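Local coordinates for protein CLPV1 (Pseudomonas aeruginosa, PDB 4UQW), which probably recognises the contractile TssB-TssC sheath of type VI secretion through this N-terminal domain, so that the ClpV ATPase can disassemble the sheath for reuse, at residues H42-H45 and Q46-Q49; A25-V28 and F29-R33; E146-T149 and E150-E154. One frame throughout, in Å; residues are numbered along the deposited sequence. Where two conformers were deposited one is given.

Interaction 1: H42-H45 and Q46-Q49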
ATOM      1  N   HIS A  42       4.942  -4.971  -4.426  1.00 15.78           N
ATOM      2  CA  HIS A  42       5.894  -4.014  -5.007  1.00 13.82           C
ATOM      3  C   HIS A  42       5.755  -2.653  -4.349  1.00 15.20           C
ATOM      4  O   HIS A  42       6.742  -1.966  -4.086  1.00 15.41           O
ATOM      5  CB  HIS A  42       5.659  -3.824  -6.524  1.00 15.13           C
ATOM      6  CG  HIS A  42       5.909  -5.038  -7.358  1.00 15.37           C
ATOM      7  ND1 HIS A  42       4.864  -5.728  -7.917  1.00 15.48           N
ATOM      8  CD2 HIS A  42       7.049  -5.652  -7.761  1.00 15.40           C
ATOM      9  CE1 HIS A  42       5.340  -6.723  -8.657  1.00 16.49           C
ATOM     10  NE2 HIS A  42       6.658  -6.698  -8.571  1.00 16.15           N
ATOM     11  N   TRP A  43       4.503  -2.217  -4.150  1.00 14.29           N
ATOM     12  CA  TRP A  43       4.221  -0.860  -3.663  1.00 13.82           C
ATOM     13  C   TRP A  43       4.734  -0.743  -2.224  1.00 15.98           C
ATOM     14  O   TRP A  43       5.425   0.219  -1.858  1.00 15.11           O
ATOM     15  CB  TRP A  43       2.718  -0.626  -3.697  1.00 12.88           C
ATOM     16  CG  TRP A  43       2.328   0.824  -3.572  1.00 14.40           C
ATOM     17  CD1 TRP A  43       3.158   1.899  -3.575  1.00 15.22           C
ATOM     18  CD2 TRP A  43       0.994   1.285  -3.499  1.00 15.18           C
ATOM     19  NE1 TRP A  43       2.378   3.069  -3.504  1.00 13.60           N
ATOM     20  CE2 TRP A  43       1.048   2.694  -3.509  1.00 13.38           C
ATOM     21  CE3 TRP A  43      -0.263   0.631  -3.542  1.00 16.70           C
ATOM     22  CZ2 TRP A  43      -0.127   3.483  -3.449  1.00 16.01           C
ATOM     23  CZ3 TRP A  43      -1.422   1.387  -3.497  1.00 15.56           C
ATOM     24  CH2 TRP A  43      -1.331   2.817  -3.458  1.00 15.64           C
ATOM     25  N   PHE A  44       4.368  -1.735  -1.390  1.00 15.53           N
ATOM     26  CA  PHE A  44       4.755  -1.677   0.023  1.00 16.79           C
ATOM     27  C   PHE A  44       6.286  -1.824   0.160  1.00 17.75           C
ATOM     28  O   PHE A  44       6.918  -1.135   0.989  1.00 16.88           O
ATOM     29  CB  PHE A  44       4.024  -2.770   0.827  1.00 17.30           C
ATOM     30  CG  PHE A  44       2.685  -2.327   1.288  1.00 21.19           C
ATOM     31  CD1 PHE A  44       1.888  -1.595   0.451  1.00 27.90           C
ATOM     32  CD2 PHE A  44       2.213  -2.618   2.579  1.00 25.21           C
ATOM     33  CE1 PHE A  44       0.618  -1.173   0.850  1.00 35.78           C
ATOM     34  CE2 PHE A  44       0.934  -2.169   2.977  1.00 23.57           C
ATOM     35  CZ  PHE A  44       0.165  -1.472   2.116  1.00 25.91           C
ATOM     36  N   HIS A  45       6.900  -2.713  -0.646  1.00 15.58           N
ATOM     37  CA  HIS A  45       8.351  -2.818  -0.610  1.00 16.93           C
ATOM     38  C   HIS A  45       9.000  -1.425  -0.951  1.00 18.67           C
ATOM     39  O   HIS A  45       9.933  -0.975  -0.266  1.00 19.50           O
ATOM     40  CB  HIS A  45       8.803  -3.929  -1.563  1.00 19.70           C
ATOM     41  CG  HIS A  45      10.273  -3.940  -1.767  1.00 22.62           C
ATOM     42  ND1 HIS A  45      11.156  -4.566  -0.915  1.00 27.05           N
ATOM     43  CD2 HIS A  45      11.020  -3.325  -2.714  1.00 19.89           C
ATOM     44  CE1 HIS A  45      12.391  -4.391  -1.368  1.00 23.70           C
ATOM     45  NE2 HIS A  45      12.335  -3.636  -2.450  1.00 25.50           N
ATOM     46  N   GLN A  46       8.469  -0.752  -1.964  1.00 16.41           N
ATOM     47  CA  GLN A  46       9.049   0.533  -2.352  1.00 16.95           C
ATOM     48  C   GLN A  46       8.821   1.597  -1.298  1.00 17.19           C
ATOM     49  O   GLN A  46       9.729   2.438  -1.032  1.00 18.49           O
ATOM     50  CB  GLN A  46       8.487   1.006  -3.713  1.00 17.16           C
ATOM     51  CG  GLN A  46       9.125   0.234  -4.869  1.00 19.92           C
ATOM     52  CD  GLN A  46      10.601   0.404  -5.012  1.00 21.43           C
ATOM     53  OE1 GLN A  46      11.179   1.508  -4.883  1.00 26.24           O
ATOM     54  NE2 GLN A  46      11.237  -0.704  -5.205  1.00 25.83           N
ATOM     55  N   ILE A  47       7.675   1.579  -0.644  1.00 15.16           N
ATOM     56  CA  ILE A  47       7.445   2.548   0.440  1.00 16.87           C
ATOM     57  C   ILE A  47       8.440   2.317   1.573  1.00 17.46           C
ATOM     58  O   ILE A  47       9.028   3.305   2.094  1.00 17.65           O
ATOM     59  CB  ILE A  47       5.962   2.431   0.963  1.00 15.88           C
ATOM     60  CG1 ILE A  47       4.980   2.962  -0.081  1.00 15.44           C
ATOM     61  CG2 ILE A  47       5.816   3.148   2.343  1.00 19.18           C
ATOM     62  CD1 ILE A  47       3.536   2.455   0.158  1.00 17.10           C
ATOM     63  N   LEU A  48       8.719   1.055   1.893  1.00 16.79           N
ATOM     64  CA  LEU A  48       9.591   0.743   3.021  1.00 17.99           C
ATOM     65  C   LEU A  48      11.063   1.007   2.677  1.00 19.99           C
ATOM     66  O   LEU A  48      11.907   1.000   3.589  1.00 20.93           O
ATOM     67  CB  LEU A  48       9.369  -0.712   3.458  1.00 17.43           C
ATOM     68  CG  LEU A  48       8.008  -0.772   4.178  1.00 21.14           C
ATOM     69  CD1 LEU A  48       7.602  -2.225   4.280  1.00 29.98           C
ATOM     70  CD2 LEU A  48       8.072  -0.147   5.539  1.00 22.53           C
ATOM     71  N   GLN A  49      11.380   1.218   1.380  1.00 19.86           N
ATOM     72  CA  GLN A  49      12.746   1.606   0.968  1.00 20.42           C
ATOM     73  C   GLN A  49      13.093   3.065   1.293  1.00 21.48           C
ATOM     74  O   GLN A  49      14.289   3.407   1.337  1.00 23.67           O
ATOM     75  CB  GLN A  49      12.952   1.390  -0.534  1.00 20.25           C
ATOM     76  CG  GLN A  49      13.022  -0.081  -0.949  1.00 23.31           C
ATOM     77  CD  GLN A  49      14.333  -0.726  -0.532  1.00 42.86           C
ATOM     78  OE1 GLN A  49      14.420  -1.328   0.530  1.00 37.38           O
ATOM     79  NE2 GLN A  49      15.367  -0.575  -1.363  1.00 55.77           N
TER
HETATM   80  O   HOH W   1      12.063  -2.108   1.250  1.00 34.73           O

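Interaction 2: A25-V28 and F29-R33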
ATOM      1  N   ALA A  25       7.747   4.097  -8.625  1.00 17.66           N
ATOM      2  CA  ALA A  25       8.945   3.306  -8.346  1.00 18.22           C
ATOM      3  C   ALA A  25       8.622   1.823  -8.407  1.00 17.06           C
ATOM      4  O   ALA A  25       9.453   1.016  -8.889  1.00 20.37           O
ATOM      5  CB  ALA A  25       9.518   3.661  -6.975  1.00 21.45           C
ATOM      6  N   ALA A  26       7.441   1.439  -7.888  1.00 16.34           N
ATOM      7  CA  ALA A  26       7.013   0.049  -7.940  1.00 17.77           C
ATOM      8  C   ALA A  26       6.846  -0.429  -9.350  1.00 16.74           C
ATOM      9  O   ALA A  26       7.129  -1.604  -9.639  1.00 17.71           O
ATOM     10  CB  ALA A  26       5.692  -0.107  -7.226  1.00 17.19           C
ATOM     11  N   THR A  27       6.367   0.463 -10.216  1.00 17.60           N
ATOM     12  CA  THR A  27       6.215   0.090 -11.622  1.00 18.17           C
ATOM     13  C   THR A  27       7.573  -0.145 -12.261  1.00 17.92           C
ATOM     14  O   THR A  27       7.760  -1.116 -13.003  1.00 18.36           O
ATOM     15  CB  THR A  27       5.451   1.224 -12.375  1.00 15.46           C
ATOM     16  OG1 THR A  27       4.130   1.316 -11.844  1.00 16.59           O
ATOM     17  CG2 THR A  27       5.354   0.925 -13.870  1.00 20.06           C
ATOM     18  N   VAL A  28       8.519   0.738 -11.998  1.00 17.29           N
ATOM     19  CA  VAL A  28       9.861   0.587 -12.589  1.00 19.88           C
ATOM     20  C   VAL A  28      10.478  -0.740 -12.106  1.00 20.75           C
ATOM     21  O   VAL A  28      11.076  -1.516 -12.894  1.00 21.46           O
ATOM     22  CB  VAL A  28      10.752   1.753 -12.204  1.00 21.80           C
ATOM     23  CG1 VAL A  28      12.267   1.458 -12.563  1.00 27.09           C
ATOM     24  CG2 VAL A  28      10.203   3.054 -12.850  1.00 24.89           C
ATOM     25  N   PHE A  29      10.315  -1.033 -10.818  1.00 21.79           N
ATOM     26  CA  PHE A  29      10.876  -2.280 -10.246  1.00 20.55           C
ATOM     27  C   PHE A  29      10.218  -3.510 -10.831  1.00 21.38           C
ATOM     28  O   PHE A  29      10.899  -4.487 -11.185  1.00 22.33           O
ATOM     29  CB  PHE A  29      10.690  -2.243  -8.718  1.00 23.54           C
ATOM     30  CG  PHE A  29      11.250  -3.431  -7.977  1.00 28.17           C
ATOM     31  CD1 PHE A  29      10.495  -4.573  -7.804  1.00 44.85           C
ATOM     32  CD2 PHE A  29      12.504  -3.371  -7.407  1.00 31.34           C
ATOM     33  CE1 PHE A  29      10.993  -5.659  -7.100  1.00 49.58           C
ATOM     34  CE2 PHE A  29      13.005  -4.441  -6.684  1.00 35.56           C
ATOM     35  CZ  PHE A  29      12.247  -5.585  -6.537  1.00 38.23           C
ATOM     36  N   CYS A  30       8.885  -3.488 -10.883  1.00 18.95           N
ATOM     37  CA  CYS A  30       8.109  -4.583 -11.455  1.00 19.85           C
ATOM     38  C   CYS A  30       8.584  -4.909 -12.873  1.00 23.00           C
ATOM     39  O   CYS A  30       8.770  -6.075 -13.246  1.00 22.33           O
ATOM     40  CB  CYS A  30       6.629  -4.151 -11.431  1.00 16.20           C
ATOM     41  SG  CYS A  30       5.571  -5.436 -12.148  1.00 18.51           S
ATOM     42  N   LYS A  31       8.776  -3.865 -13.659  1.00 21.00           N
ATOM     43  CA  LYS A  31       9.215  -4.040 -15.049  1.00 22.16           C
ATOM     44  C   LYS A  31      10.626  -4.579 -15.136  1.00 26.09           C
ATOM     45  O   LYS A  31      10.898  -5.443 -16.003  1.00 26.09           O
ATOM     46  CB  LYS A  31       9.134  -2.734 -15.807  1.00 24.70           C
ATOM     47  CG  LYS A  31       7.709  -2.350 -16.140  1.00 29.35           C
ATOM     48  CD  LYS A  31       7.648  -1.147 -17.057  1.00 34.72           C
ATOM     49  CE  LYS A  31       7.946  -1.541 -18.555  1.00 33.96           C
ATOM     50  NZ  LYS A  31       6.887  -2.460 -19.122  1.00 43.70           N
ATOM     51  N   LEU A  32      11.531  -4.111 -14.269  1.00 25.79           N
ATOM     52  CA  LEU A  32      12.906  -4.630 -14.275  1.00 26.75           C
ATOM     53  C   LEU A  32      12.920  -6.129 -13.978  1.00 28.53           C
ATOM     54  O   LEU A  32      13.735  -6.882 -14.539  1.00 32.33           O
ATOM     55  CB  LEU A  32      13.778  -3.883 -13.276  1.00 32.42           C
ATOM     56  CG  LEU A  32      14.106  -2.472 -13.753  1.00 47.97           C
ATOM     57  CD1 LEU A  32      14.894  -1.742 -12.692  1.00 55.51           C
ATOM     58  CD2 LEU A  32      14.864  -2.500 -15.078  1.00 55.00           C
ATOM     59  N   ARG A  33      12.020  -6.569 -13.118  1.00 26.25           N
ATOM     60  CA  ARG A  33      11.955  -7.992 -12.749  1.00 24.04           C
ATOM     61  C   ARG A  33      11.203  -8.861 -13.729  1.00 31.49           C
ATOM     62  O   ARG A  33      11.245 -10.099 -13.631  1.00 32.75           O
ATOM     63  CB  ARG A  33      11.271  -8.166 -11.386  1.00 28.09           C
ATOM     64  CG  ARG A  33      11.889  -7.356 -10.279  1.00 39.05           C
ATOM     65  CD  ARG A  33      12.966  -8.110  -9.562  1.00 60.42           C
ATOM     66  NE  ARG A  33      12.359  -8.924  -8.524  1.00 72.99           N
ATOM     67  CZ  ARG A  33      13.034  -9.550  -7.573  1.00 72.19           C
ATOM     68  NH1 ARG A  33      14.359  -9.454  -7.518  1.00 75.24           N
ATOM     69  NH2 ARG A  33      12.372 -10.267  -6.680  1.00 68.88           N
TER

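Interaction 3: E146-T149 and E150-E154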
ATOM      1  N   GLU A 146      -8.830  -1.166  14.717  1.00 21.62           N
ATOM      2  CA  GLU A 146      -9.509  -0.326  15.682  1.00 24.95           C
ATOM      3  C   GLU A 146      -8.545   0.642  16.356  1.00 25.80           C
ATOM      4  O   GLU A 146      -8.883   1.811  16.619  1.00 27.44           O
ATOM      5  CB  GLU A 146     -10.195  -1.200  16.762  1.00 31.61           C
ATOM      6  CG  GLU A 146     -11.198  -2.230  16.250  1.00 48.91           C
ATOM      7  CD  GLU A 146     -12.262  -1.641  15.335  1.00 66.62           C
ATOM      8  OE1 GLU A 146     -12.680  -0.482  15.570  1.00 73.38           O
ATOM      9  OE2 GLU A 146     -12.683  -2.345  14.383  1.00 70.85           O
ATOM     10  N   ALA A 147      -7.316   0.182  16.590  1.00 24.93           N
ATOM     11  CA  ALA A 147      -6.291   1.014  17.207  1.00 27.78           C
ATOM     12  C   ALA A 147      -5.807   2.041  16.205  1.00 22.68           C
ATOM     13  O   ALA A 147      -5.597   3.218  16.507  1.00 24.84           O
ATOM     14  CB  ALA A 147      -5.129   0.150  17.702  1.00 31.34           C
ATOM     15  N   LEU A 148      -5.614   1.599  14.968  1.00 20.70           N
ATOM     16  CA  LEU A 148      -5.103   2.478  13.958  0.61 20.75           C
ATOM     17  C   LEU A 148      -6.085   3.614  13.607  1.00 24.21           C
ATOM     18  O   LEU A 148      -5.653   4.718  13.313  1.00 28.81           O
ATOM     19  CB  LEU A 148      -4.753   1.633  12.713  0.61 22.34           C
ATOM     20  CG  LEU A 148      -3.979   2.278  11.593  0.61 23.64           C
ATOM     21  CD1 LEU A 148      -2.711   2.939  12.119  0.61 21.48           C
ATOM     22  CD2 LEU A 148      -3.648   1.172  10.557  0.61 21.16           C
ATOM     23  N   THR A 149      -7.393   3.344  13.627  1.00 19.78           N
ATOM     24  CA  THR A 149      -8.346   4.409  13.339  1.00 21.37           C
ATOM     25  C   THR A 149      -8.517   5.326  14.564  1.00 27.71           C
ATOM     26  O   THR A 149      -8.592   6.544  14.425  1.00 35.23           O
ATOM     27  CB  THR A 149      -9.727   3.853  12.895  1.00 22.84           C
ATOM     28  OG1 THR A 149     -10.268   2.978  13.913  1.00 24.58           O
ATOM     29  CG2 THR A 149      -9.594   3.094  11.565  1.00 22.43           C
ATOM     30  N   GLU A 150      -8.579   4.771  15.763  1.00 22.20           N
ATOM     31  CA  GLU A 150      -8.818   5.623  16.915  1.00 23.95           C
ATOM     32  C   GLU A 150      -7.590   6.399  17.351  1.00 29.31           C
ATOM     33  O   GLU A 150      -7.714   7.454  17.999  1.00 27.39           O
ATOM     34  CB  GLU A 150      -9.347   4.751  18.043  1.00 29.56           C
ATOM     35  CG  GLU A 150     -10.701   4.164  17.701  1.00 53.14           C
ATOM     36  CD  GLU A 150     -11.849   4.977  18.295  1.00 77.64           C
ATOM     37  OE1 GLU A 150     -11.657   5.576  19.384  1.00 86.59           O
ATOM     38  OE2 GLU A 150     -12.932   5.030  17.667  1.00 82.56           O
ATOM     39  N   ARG A 151      -6.406   5.865  17.044  1.00 23.02           N
ATOM     40  CA  ARG A 151      -5.149   6.399  17.578  1.00 26.80           C
ATOM     41  C   ARG A 151      -4.168   6.685  16.410  1.00 18.86           C
ATOM     42  O   ARG A 151      -2.964   6.538  16.565  1.00 21.22           O
ATOM     43  CB  ARG A 151      -4.538   5.419  18.599  1.00 25.49           C
ATOM     44  CG  ARG A 151      -5.486   5.293  19.832  1.00 35.22           C
ATOM     45  CD  ARG A 151      -4.894   4.549  21.036  1.00 47.29           C
ATOM     46  NE  ARG A 151      -4.617   3.157  20.731  1.00 54.98           N
ATOM     47  CZ  ARG A 151      -3.484   2.533  21.052  1.00 68.24           C
ATOM     48  NH1 ARG A 151      -2.526   3.188  21.709  1.00 75.58           N
ATOM     49  NH2 ARG A 151      -3.306   1.253  20.722  1.00 63.71           N
ATOM     50  N   PHE A 152      -4.744   7.092  15.283  1.00 18.72           N
ATOM     51  CA  PHE A 152      -3.957   7.246  14.049  1.00 18.88           C
ATOM     52  C   PHE A 152      -2.716   8.128  14.275  1.00 19.33           C
ATOM     53  O   PHE A 152      -1.589   7.775  13.848  1.00 19.98           O
ATOM     54  CB  PHE A 152      -4.839   7.842  12.951  1.00 18.90           C
ATOM     55  CG  PHE A 152      -4.153   7.873  11.603  1.00 18.63           C
ATOM     56  CD1 PHE A 152      -4.056   6.721  10.806  1.00 16.38           C
ATOM     57  CD2 PHE A 152      -3.556   9.054  11.159  1.00 19.64           C
ATOM     58  CE1 PHE A 152      -3.385   6.754   9.534  1.00 18.65           C
ATOM     59  CE2 PHE A 152      -2.875   9.101   9.926  1.00 17.55           C
ATOM     60  CZ  PHE A 152      -2.780   7.972   9.110  1.00 17.42           C
ATOM     61  N   ASP A 153      -2.899   9.283  14.901  1.00 20.72           N
ATOM     62  CA  ASP A 153      -1.750  10.186  15.065  1.00 20.13           C
ATOM     63  C   ASP A 153      -0.671   9.570  15.915  1.00 23.32           C
ATOM     64  O   ASP A 153       0.530   9.800  15.672  1.00 23.32           O
ATOM     65  CB  ASP A 153      -2.200  11.524  15.690  1.00 20.92           C
ATOM     66  CG  ASP A 153      -2.964  12.390  14.694  1.00 25.19           C
ATOM     67  OD1 ASP A 153      -3.292  11.937  13.566  1.00 26.70           O
ATOM     68  OD2 ASP A 153      -3.246  13.559  15.035  1.00 29.04           O
ATOM     69  N   GLU A 154      -1.070   8.804  16.938  1.00 21.36           N
ATOM     70  CA  GLU A 154      -0.080   8.127  17.759  1.00 21.24           C
ATOM     71  C   GLU A 154       0.693   7.098  16.908  1.00 22.96           C
ATOM     72  O   GLU A 154       1.904   6.910  17.082  1.00 23.58           O
ATOM     73  CB  GLU A 154      -0.765   7.427  18.923  1.00 23.03           C
ATOM     74  CG  GLU A 154       0.233   6.707  19.803  1.00 25.58           C
ATOM     75  CD  GLU A 154      -0.428   6.067  21.031  1.00 36.24           C
ATOM     76  OE1 GLU A 154      -1.612   6.341  21.313  1.00 35.22           O
ATOM     77  OE2 GLU A 154       0.259   5.309  21.730  1.00 48.51           O
TER
HETATM   78  O   HOH W   2      -7.600   8.988  14.966  1.00 37.07           O

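Interaction 1: H42-H45 and Q46-Q49
Gln46 opens the second half of helix 40-49, an alpha helix of the Clp N-terminal domain, and its backbone N donates to His42 O one turn back at 3.0 Å. Its side chain bends at CG and crosses that of His45 obliquely: NE2 lies at the edge of the imidazole, near the ring plane, 3.6 Å from His45 CD2, with amide and ring turned 63° apart. A long, flexible glutamine suits this partly exposed place, since OE1 can pack on the Ala25 methyl of helix 17-33 and CG on the backbone at Ala26 while NE2 reaches the ring edge.

Ile47 comes next, on the buried side. Its N bonds to Trp43 O, and CG1, anti to the carbonyl carbon (chi1 -70°), carries CD1 back along the helix. That methyl sits over one face of the indole, 4.0 Å from the centroid of the five-membered ring, a CH-pi contact. The flexible, apolar CG1-CD1 arm of isoleucine lets the same methyl touch the Phe44 ring obliquely, 4.4 Å from Phe44 CD1. The indole NE1, meanwhile, is held by Ala19 O of helix 17-33, which would restrain the rotation of the ring that receives the methyl.

Leu48 N donates to Phe44 O at 3.0 Å, and its apolar branches meet Leu55, Leu69 and Leu73 of neighbouring helices.

Gln49, exposed, comes last. The bond from its N to His45 O is weak, bent to 126° at the hydrogen. CG lies over a face of the His45 ring, and the amide plane runs nearly parallel to the imidazole. One water bridges the pair, donating to His45 O at 2.8 Å and to Gln49 OE1 at 2.6 Å.

Interaction 2: A25-V28 and F29-R33
Ala25 accepts a hydrogen bond at O from Phe29 N, 2.9 Å away, the first of four successive i to i+4 bonds between 25-28 and 29-32 in helix 17-33. Its small methyl, like that of Ala26, lets helix 40-49 come close: Gln46 packs on Ala25. The Phe29 ring rises from CB with CG anti to its own backbone N (chi1 -178°), which takes it away from the preceding turn and toward His42, His45 and Leu77.

Ala26 O receives Cys30 N, also at 2.9 Å, and Cys30 CB rests 3.2 Å from the same oxygen. Both residues are buried against Val38 of strand 37-38, where compact side chains fit between the helix and the short strand.

Thr27 O takes the N-H of Lys31, while its OG1 turns back to Ile23 O, so the hydroxyl of this partly exposed threonine is satisfied within the helix. Alongside, the lysine chain begins by passing Thr27 O, with CG at 3.4 Å, then bends at its third and fourth torsions to send NZ to Thr88 OG1.

Val28, on the exposed face, completes the set by accepting from Leu32 N at 3.0 Å. The two side chains lie side by side and point the same way, with Val28 CG1 4.1 Å from Leu32 CD1; the valine branch is anti to its backbone N at 168°, on the side from which Leu32 approaches.

Because the backbone bonds are close in length and, apart from Val28-Leu32 and a longer Thr27-Lys31 approach, little joins the side chains, the regular backbone hydrogen bonding holds these turns, and the side chains are left mainly to contact other parts of the domain.

Interaction 3: E146-T149 and E150-E154
Ala147 O accepts the N-H of Arg151 at 2.8 Å, the shorter of the two backbone hydrogen bonds between 146-149 and 150-154. The bond is bent, 135° at the hydrogen, consistent with Arg151 being the first residue to leave helical geometry. Above the alanine methyl the arginine chain runs back: it bends at its third torsion (chi3 -64°), and NH2 comes to 3.7 Å from Ala147 CB, so that the methyl meets the guanidinium obliquely. A small residue suits this spot, where the arginine's guanidinium lies close by. NH1 of the same guanidinium forms a salt bridge with Glu154 OE1, its hydrogen bond weak at 3.3 Å, linking the break to the next helix.

One residue earlier, Glu146 O receives Glu150 N at 3.1 Å, the more regular bond of the two. Both carboxylates belong to exposed residues, and Glu146 OE1 and Glu150 OE2 stay 5.9 Å apart, a spacing that probably keeps their mutual repulsion modest.

Here two short helices, 145-150 and 152-156, meet at a kink: Arg151 follows the first and is at the N-cap position of the second. Leu148 O lies near Phe152 N, but the angle is too poor for a hydrogen bond. Instead a water bridges the break, donating to Thr149 O at 2.7 Å and accepting weakly from Phe152 N. The Thr149 hydroxyl returns to Val145 O inside its own helix.

On the buried side, Phe152 places its ring with CG anti to the backbone N (chi1 -173°), and Leu148 O lies in the ring plane at its edge, 3.6 Å from CD1. Leu148 and Phe152 both press on Ile121 of helix 116-124, and the phenylalanine ring also meets those of Phe109 and Tyr118.

In the fold
From the N terminus, the chain first reaches interaction 2 in helix 17-33, passes strand 37-38, and enters helix 40-49 with interaction 1; only much later does interaction 3 arise, where helix 145-150 gives way to 152-156. Each contact is local and spans a turn of its own helix or kink, so none encloses a long loop; the three follow in series, neither nesting nor crossing. Interactions 1 and 2 touch directly, His42 and Gln46 packing against Phe29, which joins the two helices. Interaction 3 stands apart, its centre about 32 Å from that of interaction 2 across the chain's centre, though helix 54-61 touches both it and interaction 1.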